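Local coordinates for protein RTX-adhesin (Marinomonas primoryensis, PDB 5IRB) that forms calcium-binding domains of a giant RTX adhesin that binds its Antarctic bacterium to diatoms and ice, at residues Pro5-Leu10 against Asn37-Ser42. Residues are numbered along the deposited sequence; the frame is centred on the assembly and turned at random.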
ATOM      1  N   PRO A   5      29.250  -9.359 -61.052  1.00 37.69           N
ATOM      2  CA  PRO A   5      28.287  -9.551 -59.957  1.00 36.33           C
ATOM      3  C   PRO A   5      27.620  -8.215 -59.679  1.00 35.90           C
ATOM      4  O   PRO A   5      28.287  -7.195 -59.773  1.00 36.76           O
ATOM      5  CB  PRO A   5      29.146  -9.981 -58.759  1.00 36.63           C
ATOM      6  CG  PRO A   5      30.568  -9.839 -59.176  1.00 38.24           C
ATOM      7  CD  PRO A   5      30.639  -9.661 -60.669  1.00 38.80           C
ATOM      8  N   LEU A   6      26.360  -8.189 -59.286  1.00 35.13           N
ATOM      9  CA  LEU A   6      25.783  -6.909 -58.892  1.00 35.62           C
ATOM     10  C   LEU A   6      26.198  -6.524 -57.477  1.00 35.96           C
ATOM     11  O   LEU A   6      26.235  -7.377 -56.595  1.00 35.66           O
ATOM     12  CB  LEU A   6      24.260  -6.946 -59.014  1.00 34.86           C
ATOM     13  CG  LEU A   6      23.744  -7.240 -60.418  1.00 34.97           C
ATOM     14  CD1 LEU A   6      22.280  -7.626 -60.412  1.00 34.53           C
ATOM     15  CD2 LEU A   6      24.018  -6.053 -61.332  1.00 36.42           C
ATOM     16  N   LEU A   7      26.567  -5.260 -57.284  1.00 37.75           N
ATOM     17  CA  LEU A   7      26.938  -4.763 -55.959  1.00 39.14           C
ATOM     18  C   LEU A   7      25.726  -4.058 -55.309  1.00 38.65           C
ATOM     19  O   LEU A   7      25.287  -2.997 -55.767  1.00 38.79           O
ATOM     20  CB  LEU A   7      28.155  -3.844 -56.048  1.00 41.81           C
ATOM     21  CG  LEU A   7      29.322  -4.592 -56.739  1.00 43.60           C
ATOM     22  CD1 LEU A   7      30.592  -3.754 -56.840  1.00 46.04           C
ATOM     23  CD2 LEU A   7      29.624  -5.968 -56.093  1.00 43.48           C
ATOM     24  N   ILE A   8      25.163  -4.682 -54.279  1.00 38.03           N
ATOM     25  CA  ILE A   8      24.023  -4.112 -53.543  1.00 38.26           C
ATOM     26  C   ILE A   8      24.214  -4.020 -52.030  1.00 38.02           C
ATOM     27  O   ILE A   8      25.097  -4.652 -51.452  1.00 37.65           O
ATOM     28  CB  ILE A   8      22.752  -4.933 -53.799  1.00 37.53           C
ATOM     29  CG1 ILE A   8      23.056  -6.410 -53.540  1.00 37.01           C
ATOM     30  CG2 ILE A   8      22.274  -4.748 -55.234  1.00 38.05           C
ATOM     31  CD1 ILE A   8      21.849  -7.284 -53.503  1.00 36.58           C
ATOM     32  N   ASN A   9      23.352  -3.224 -51.407  1.00 38.23           N
ATOM     33  CA  ASN A   9      23.357  -3.005 -49.973  1.00 38.88           C
ATOM     34  C   ASN A   9      21.957  -3.280 -49.417  1.00 37.36           C
ATOM     35  O   ASN A   9      20.968  -2.837 -49.990  1.00 36.61           O
ATOM     36  CB  ASN A   9      23.806  -1.576 -49.647  1.00 41.82           C
ATOM     37  CG  ASN A   9      24.152  -1.390 -48.177  1.00 43.86           C
ATOM     38  OD1 ASN A   9      25.266  -1.695 -47.749  1.00 47.11           O
ATOM     39  ND2 ASN A   9      23.199  -0.884 -47.397  1.00 44.09           N
ATOM     40  N   LEU A  10      21.880  -3.980 -48.291  1.00 36.64           N
ATOM     41  CA  LEU A  10      20.603  -4.373 -47.708  1.00 37.00           C
ATOM     42  C   LEU A  10      20.417  -3.705 -46.352  1.00 38.79           C
ATOM     43  O   LEU A  10      21.261  -3.839 -45.473  1.00 38.68           O
ATOM     44  CB  LEU A  10      20.536  -5.889 -47.531  1.00 35.69           C
ATOM     45  CG  LEU A  10      19.311  -6.503 -46.827  1.00 35.25           C
ATOM     46  CD1 LEU A  10      18.035  -6.211 -47.597  1.00 35.33           C
ATOM     47  CD2 LEU A  10      19.478  -8.001 -46.613  1.00 34.67           C
ATOM     48  N   ASN A  37      19.596  -1.330 -51.890  1.00 38.66           N
ATOM     49  CA  ASN A  37      20.133  -0.216 -52.645  1.00 40.87           C
ATOM     50  C   ASN A  37      21.298  -0.670 -53.481  1.00 39.54           C
ATOM     51  O   ASN A  37      21.798  -1.765 -53.275  1.00 37.64           O
ATOM     52  CB  ASN A  37      20.641   0.853 -51.673  1.00 42.87           C
ATOM     53  CG  ASN A  37      19.538   1.679 -51.087  1.00 45.28           C
ATOM     54  OD1 ASN A  37      19.364   1.774 -49.860  1.00 46.86           O
ATOM     55  ND2 ASN A  37      18.767   2.289 -51.963  1.00 46.78           N
ATOM     56  N   GLY A  38      21.864   0.194 -54.313  1.00 40.97           N
ATOM     57  CA  GLY A  38      23.053  -0.201 -55.021  1.00 42.86           C
ATOM     58  C   GLY A  38      22.773  -0.265 -56.495  1.00 42.19           C
ATOM     59  O   GLY A  38      22.041   0.571 -56.990  1.00 43.36           O
ATOM     60  N   ASP A  39      23.355  -1.231 -57.174  1.00 40.96           N
ATOM     61  CA  ASP A  39      23.052  -1.470 -58.590  1.00 41.27           C
ATOM     62  C   ASP A  39      21.561  -1.673 -58.859  1.00 40.67           C
ATOM     63  O   ASP A  39      20.823  -2.198 -58.021  1.00 38.85           O
ATOM     64  CB  ASP A  39      23.790  -2.693 -59.093  1.00 40.18           C
ATOM     65  CG  ASP A  39      25.210  -2.398 -59.414  1.00 41.11           C
ATOM     66  OD1 ASP A  39      25.471  -1.287 -59.889  1.00 42.93           O
ATOM     67  OD2 ASP A  39      26.062  -3.291 -59.228  1.00 40.42           O
ATOM     68  N   VAL A  40      21.151  -1.283 -60.057  1.00 41.18           N
ATOM     69  CA  VAL A  40      19.804  -1.488 -60.559  1.00 41.50           C
ATOM     70  C   VAL A  40      19.498  -2.989 -60.714  1.00 39.50           C
ATOM     71  O   VAL A  40      20.383  -3.785 -61.025  1.00 38.65           O
ATOM     72  CB  VAL A  40      19.650  -0.770 -61.924  1.00 44.12           C
ATOM     73  CG1 VAL A  40      18.324  -1.120 -62.568  1.00 45.04           C
ATOM     74  CG2 VAL A  40      19.790   0.745 -61.752  1.00 46.13           C
ATOM     75  N   PHE A  41      18.266  -3.386 -60.428  1.00 39.15           N
ATOM     76  CA  PHE A  41      17.864  -4.783 -60.545  1.00 38.07           C
ATOM     77  C   PHE A  41      16.363  -4.846 -60.841  1.00 39.36           C
ATOM     78  O   PHE A  41      15.654  -3.855 -60.653  1.00 40.94           O
ATOM     79  CB  PHE A  41      18.269  -5.571 -59.288  1.00 36.44           C
ATOM     80  CG  PHE A  41      17.697  -5.033 -57.999  1.00 36.08           C
ATOM     81  CD1 PHE A  41      16.428  -5.389 -57.587  1.00 36.36           C
ATOM     82  CD2 PHE A  41      18.427  -4.150 -57.215  1.00 36.03           C
ATOM     83  CE1 PHE A  41      15.905  -4.900 -56.374  1.00 36.28           C
ATOM     84  CE2 PHE A  41      17.907  -3.648 -56.019  1.00 36.20           C
ATOM     85  CZ  PHE A  41      16.636  -4.024 -55.605  1.00 36.11           C
ATOM     86  N   SER A  42      15.878  -5.981 -61.344  1.00 39.38           N
ATOM     87  CA  SER A  42      14.468  -6.073 -61.712  1.00 41.14           C
ATOM     88  C   SER A  42      13.640  -6.981 -60.802  1.00 41.00           C
ATOM     89  O   SER A  42      12.409  -6.965 -60.869  1.00 42.58           O
ATOM     90  CB  SER A  42      14.344  -6.531 -63.179  1.00 42.49           C
ATOM     91  OG  SER A  42      15.031  -7.752 -63.411  1.00 41.41           O
TER
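An antiparallel pairing of edge strand 8-12 with the end of strand 29-38 joins Asn9 to Asn37 as a hydrogen-bonded pair: Asn9 N reaches Asn37 O and Asn37 N reaches Asn9 O, each at 2.8 Å. Their side chains lie on one face of the sheet, CB to CB 4.5 Å. Next comes the non-hydrogen-bonded pair Ile8-Gly38, where the CA atoms close to 4.3 Å; Gly38, without a side chain, sits with its CA 3.7 Å from Leu7 O. In this first beta-sandwich domain of the fragment, strand 29-38 ends here, and Asp39 continues the pairing from the loop. Its N gives an almost straight bond to Leu7 O (3.0 Å, 178° at the hydrogen). Its carboxylate turns back with CG anti to the carbonyl carbon (chi1 -80°), and OD2 accepts Leu7 N at 2.8 Å. That N-H arrives on the anti side, 25° out of the carboxylate plane. Asp39 thus holds both N and O of Leu7, one through its side chain and one through its backbone. Leu6 CD2 lies against Asp39 CB at 4.0 Å. On the face turned to the other sheet, Ile8 CG2 approaches the Phe41 ring obliquely, at CD2, and both side chains rest on Val36 and on Val88 of strand 81-89.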